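Local coordinates for protein similar to yteR (Bacilus subtilis) (Clostridium acetobutylicum, PDB 4WU0) that probably acts as a family 105 glycoside hydrolase that cleaves unsaturated rhamnogalacturonan fragments derived from pectin, at residues Lys141-Phe146 with Lys150-Ile155; Asp211-Leu216 with Asn224-Ile229. One frame throughout, in Å; residues are numbered along the deposited sequence.

The two contacts follow one another along the chain, with no nesting and no crossing. Coming from the N terminus, helix 129-146 leads into a short connection, with three residues between segments, and interaction 1 closes it by packing 141-146 on the start of helix 152-166. The chain later enters helix 199-215. Interaction 2 spans the seven residues 217-223 between its segments, the last of them already helical, bringing 211-216 against helix 223-240. Both belong to the six-hairpin type of helical fold, and their centres lie about 13 Å apart. They touch directly. F152 CD1 is 3.7 Å from L216 CD2, and I155 CG2 is 3.9 Å from T212 CG2. Helix 152-166 thus packs on both 129-146 and 199-215.

Interaction 1: residues Lys141-Phe146 with Lys150-Ile155; sequences KYVKEF and KEFDDI
V143 packs against E151, F152 and I155 where helix 129-146 turns into helix 152-166. This is a tight connection between consecutive helices of the six-hairpin glycoside hydrolase fold of family GH88/GH105. The contact across it is apolar.

V143 CG1 makes a CH-pi contact over one face of the F152 ring, 3.7 Å from its centroid and 15° off the normal. It is displaced a little toward the rim, with F152 CZ as its nearest ring atom. CG1 stands anti to the backbone N of V143 (chi1 170°). This turn gives CG1 to the ring and sends CG2 toward the other two partners. V143 CG2 meets E151 CB at 3.8 Å and I155 CD1 at 4.1 Å. The CZ end of the ring also reaches the backbone of K144, approaching K144 N obliquely at 3.8 Å.

Polar groups lie beside the apolar cluster. E151 OE1 hydrogen-bonds to Y139 OH and forms a salt bridge with R103, and E151 OE2 accepts a bond from E148 N, which probably offsets its negative charge. Within 150-155, K150 NZ forms a salt bridge with D153 OD2 at 3.0 Å, meeting the syn side of the carboxylate 19° out of its plane.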
# COMPACT_ATOMS: atom_id res chain seq x y z
N LYS A 141 -12.61 4.65 -1.21
CA LYS A 141 -13.46 3.47 -1.18
C LYS A 141 -14.69 3.71 -0.32
O LYS A 141 -15.78 3.26 -0.65
CB LYS A 141 -12.67 2.25 -0.74
CG LYS A 141 -11.56 1.89 -1.75
CD LYS A 141 -10.68 0.77 -1.28
CE LYS A 141 -9.77 0.29 -2.42
NZ LYS A 141 -10.53 -0.36 -3.53
N TYR A 142 -14.52 4.42 0.79
CA TYR A 142 -15.64 4.71 1.67
C TYR A 142 -16.65 5.60 0.95
O TYR A 142 -17.86 5.35 1.00
CB TYR A 142 -15.13 5.41 2.93
CG TYR A 142 -16.20 5.60 3.98
CD1 TYR A 142 -17.06 6.68 3.92
CD2 TYR A 142 -16.36 4.70 5.01
CE1 TYR A 142 -18.05 6.85 4.86
CE2 TYR A 142 -17.33 4.87 5.94
CZ TYR A 142 -18.19 5.92 5.86
OH TYR A 142 -19.17 6.08 6.82
N VAL A 143 -16.16 6.63 0.28
CA VAL A 143 -17.07 7.57 -0.40
C VAL A 143 -17.84 6.87 -1.51
O VAL A 143 -19.03 7.14 -1.71
CB VAL A 143 -16.28 8.77 -0.98
CG1 VAL A 143 -17.14 9.64 -1.91
CG2 VAL A 143 -15.69 9.59 0.16
N LYS A 144 -17.17 5.99 -2.25
CA LYS A 144 -17.81 5.20 -3.31
C LYS A 144 -19.02 4.46 -2.75
O LYS A 144 -20.07 4.40 -3.39
CB LYS A 144 -16.81 4.21 -3.91
CG LYS A 144 -17.35 3.29 -5.03
CD LYS A 144 -17.74 4.12 -6.24
CE LYS A 144 -17.90 3.28 -7.51
NZ LYS A 144 -18.83 2.14 -7.33
N GLU A 145 -18.88 3.90 -1.56
CA GLU A 145 -19.95 3.10 -0.97
C GLU A 145 -21.01 3.90 -0.20
O GLU A 145 -22.20 3.57 -0.27
CB GLU A 145 -19.33 2.02 -0.05
CG GLU A 145 -20.32 1.01 0.52
CD GLU A 145 -20.94 0.08 -0.53
OE1 GLU A 145 -20.34 -0.11 -1.62
OE2 GLU A 145 -22.05 -0.44 -0.26
N PHE A 146 -20.59 4.94 0.51
CA PHE A 146 -21.45 5.60 1.49
C PHE A 146 -21.51 7.12 1.43
O PHE A 146 -22.32 7.72 2.12
CB PHE A 146 -20.93 5.34 2.91
CG PHE A 146 -20.72 3.90 3.24
CD1 PHE A 146 -21.78 3.04 3.45
CD2 PHE A 146 -19.42 3.41 3.43
CE1 PHE A 146 -21.55 1.71 3.79
CE2 PHE A 146 -19.21 2.10 3.78
CZ PHE A 146 -20.26 1.26 3.95
N LYS A 150 -18.86 14.70 -3.88
CA LYS A 150 -18.04 15.90 -3.79
C LYS A 150 -16.74 15.64 -2.99
O LYS A 150 -15.72 16.31 -3.21
CB LYS A 150 -18.82 17.03 -3.13
CG LYS A 150 -18.20 18.41 -3.30
CD LYS A 150 -18.02 18.75 -4.78
CE LYS A 150 -17.61 20.19 -5.01
NZ LYS A 150 -17.24 20.42 -6.45
N GLU A 151 -16.79 14.68 -2.08
CA GLU A 151 -15.64 14.37 -1.23
C GLU A 151 -14.47 13.84 -2.03
O GLU A 151 -13.33 13.88 -1.58
CB GLU A 151 -16.02 13.38 -0.14
CG GLU A 151 -17.01 13.97 0.84
CD GLU A 151 -17.51 12.97 1.86
OE1 GLU A 151 -16.76 12.66 2.81
OE2 GLU A 151 -18.66 12.50 1.74
N PHE A 152 -14.74 13.31 -3.21
CA PHE A 152 -13.62 12.86 -4.05
C PHE A 152 -12.65 14.01 -4.38
O PHE A 152 -11.46 13.76 -4.62
CB PHE A 152 -14.13 12.22 -5.35
CG PHE A 152 -14.72 10.85 -5.18
CD1 PHE A 152 -13.98 9.82 -4.63
CD2 PHE A 152 -16.00 10.56 -5.65
CE1 PHE A 152 -14.51 8.55 -4.50
CE2 PHE A 152 -16.53 9.28 -5.52
CZ PHE A 152 -15.77 8.28 -4.94
N ASP A 153 -13.13 15.25 -4.42
CA ASP A 153 -12.28 16.39 -4.74
C ASP A 153 -11.16 16.54 -3.71
O ASP A 153 -10.05 16.94 -4.05
CB ASP A 153 -13.08 17.71 -4.73
CG ASP A 153 -14.08 17.84 -5.87
OD1 ASP A 153 -14.29 16.90 -6.66
OD2 ASP A 153 -14.70 18.93 -5.96
N ASP A 154 -11.49 16.26 -2.46
CA ASP A 154 -10.55 16.32 -1.35
C ASP A 154 -9.47 15.27 -1.57
O ASP A 154 -8.28 15.58 -1.56
CB ASP A 154 -11.32 16.07 -0.05
CG ASP A 154 -10.45 16.07 1.20
OD1 ASP A 154 -9.21 16.18 1.12
OD2 ASP A 154 -11.05 15.93 2.28
N ILE A 155 -9.92 14.05 -1.82
CA ILE A 155 -9.03 12.92 -2.04
C ILE A 155 -8.08 13.17 -3.21
O ILE A 155 -6.86 12.97 -3.08
CB ILE A 155 -9.87 11.66 -2.27
CG1 ILE A 155 -10.56 11.27 -0.95
CG2 ILE A 155 -9.02 10.49 -2.82
CD1 ILE A 155 -11.87 10.54 -1.14

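Interaction 2: residues Asp211-Leu216 with Asn224-Ile229; sequences DTIEVL and NALIKI
I213 covers a flat group of the facing helix, the peptide that joins L226 to I227. I213 CD1 stands over one face of this peptide, 3.8 Å from L226 O and equally near L226 C. The side chains that meet across the contact contain no aromatic ring. Rings flank them instead: Y282 touches both I213 and I227, while F159 lies on T212.

The motif is an antiparallel helix pair joined by a loop, as in the helical hairpins of the six-hairpin glycoside hydrolases. The axes of 211-215 and 224-229 approach to 10.1 Å, and their directions differ by 154°. I213 and L226 are in register.

I213 sits at the middle of the packing. Its CG1 is anti to the carbonyl carbon (chi1 -64°), and the chain is extended beyond it, which carries CD1 across to the L226 carbonyl. On the way I213 CG1 passes L226 CB at 3.8 Å. The two side chains run alongside each other, pointing opposite ways. The other branch, I213 CG2, meets I227 CG1 at 3.8 Å, with the two side chains at about a right angle.

The polar side of T212 is satisfied within its surroundings. T212 OG1 hydrogen-bonds to A208 O, one helical turn back, and to T137 OG1 of helix 129-146. T212 CG2 faces helix 223-240. On another flank, D211 and E214 both make salt bridges with K276 of helix 264-279, so helix 199-215 meets 264-279 through charged groups and 223-240 through apolar packing.

L226 completes the buried layer. One methyl serves two partners: L226 CD2 lies 4.2 Å from T212 CG2 and 4.4 Å from L216 CD1.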
# COMPACT_ATOMS: atom_id res chain seq x y z
N ASP A 211 -5.85 2.15 -7.16
CA ASP A 211 -7.04 1.79 -6.42
C ASP A 211 -7.99 2.99 -6.27
O ASP A 211 -9.22 2.81 -6.17
CB ASP A 211 -6.67 1.27 -5.04
CG ASP A 211 -5.92 -0.06 -5.08
OD1 ASP A 211 -5.86 -0.72 -6.15
OD2 ASP A 211 -5.43 -0.47 -3.99
N THR A 212 -7.45 4.20 -6.22
CA THR A 212 -8.29 5.39 -6.11
C THR A 212 -8.94 5.75 -7.44
O THR A 212 -10.14 6.02 -7.52
CB THR A 212 -7.49 6.58 -5.56
OG1 THR A 212 -7.13 6.31 -4.20
CG2 THR A 212 -8.29 7.87 -5.61
N ILE A 213 -8.16 5.70 -8.52
CA ILE A 213 -8.69 6.05 -9.81
C ILE A 213 -9.85 5.12 -10.13
O ILE A 213 -10.86 5.54 -10.70
CB ILE A 213 -7.62 5.96 -10.93
CG1 ILE A 213 -6.49 6.95 -10.68
CG2 ILE A 213 -8.23 6.21 -12.31
CD1 ILE A 213 -5.21 6.63 -11.45
N GLU A 214 -9.71 3.85 -9.74
CA GLU A 214 -10.72 2.83 -10.02
C GLU A 214 -12.10 3.21 -9.50
O GLU A 214 -13.11 2.90 -10.14
CB GLU A 214 -10.27 1.46 -9.47
CG GLU A 214 -11.21 0.32 -9.80
CD GLU A 214 -10.77 -1.02 -9.21
OE1 GLU A 214 -10.18 -1.04 -8.11
OE2 GLU A 214 -11.04 -2.06 -9.86
N VAL A 215 -12.17 3.87 -8.34
CA VAL A 215 -13.45 4.22 -7.74
C VAL A 215 -13.92 5.65 -8.04
O VAL A 215 -15.03 6.02 -7.67
CB VAL A 215 -13.49 3.95 -6.21
CG1 VAL A 215 -13.32 2.47 -5.93
CG2 VAL A 215 -12.46 4.80 -5.48
N LEU A 216 -13.10 6.44 -8.74
CA LEU A 216 -13.53 7.78 -9.15
C LEU A 216 -14.65 7.77 -10.19
O LEU A 216 -14.69 6.93 -11.06
CB LEU A 216 -12.36 8.58 -9.72
CG LEU A 216 -11.25 9.05 -8.80
CD1 LEU A 216 -10.22 9.83 -9.62
CD2 LEU A 216 -11.81 9.91 -7.65
N ASN A 224 -8.04 12.41 -15.00
CA ASN A 224 -6.92 12.41 -15.93
C ASN A 224 -5.60 12.79 -15.28
O ASN A 224 -4.56 12.23 -15.60
CB ASN A 224 -7.19 13.31 -17.12
CG ASN A 224 -8.21 12.74 -18.05
OD1 ASN A 224 -8.57 11.57 -17.93
ND2 ASN A 224 -8.68 13.55 -18.99
N ALA A 225 -5.63 13.76 -14.37
CA ALA A 225 -4.42 14.14 -13.66
C ALA A 225 -3.82 12.96 -12.89
O ALA A 225 -2.61 12.75 -12.91
CB ALA A 225 -4.70 15.31 -12.72
N LEU A 226 -4.65 12.21 -12.18
CA LEU A 226 -4.13 11.08 -11.42
C LEU A 226 -3.61 9.98 -12.35
O LEU A 226 -2.60 9.35 -12.05
CB LEU A 226 -5.16 10.53 -10.43
CG LEU A 226 -5.15 11.15 -9.03
CD1 LEU A 226 -5.52 12.62 -9.08
CD2 LEU A 226 -6.09 10.38 -8.09
N ILE A 227 -4.27 9.78 -13.48
CA ILE A 227 -3.80 8.81 -14.46
C ILE A 227 -2.43 9.23 -15.00
O ILE A 227 -1.52 8.40 -15.13
CB ILE A 227 -4.84 8.60 -15.58
CG1 ILE A 227 -6.06 7.87 -15.00
CG2 ILE A 227 -4.27 7.82 -16.77
CD1 ILE A 227 -7.28 7.85 -15.91
N LYS A 228 -2.26 10.52 -15.28
CA LYS A 228 -0.97 11.02 -15.74
C LYS A 228 0.12 10.79 -14.69
O LYS A 228 1.23 10.36 -15.03
CB LYS A 228 -1.07 12.51 -16.12
CG LYS A 228 0.24 13.11 -16.55
CD LYS A 228 0.07 14.59 -16.84
CE LYS A 228 1.25 15.17 -17.59
NZ LYS A 228 1.04 16.64 -17.84
N ILE A 229 -0.18 11.10 -13.43
CA ILE A 229 0.78 10.88 -12.36
C ILE A 229 1.17 9.40 -12.30
O ILE A 229 2.33 9.07 -12.16
CB ILE A 229 0.19 11.32 -10.98
CG1 ILE A 229 0.02 12.84 -10.95
CG2 ILE A 229 1.05 10.84 -9.81
CD1 ILE A 229 -0.76 13.35 -9.75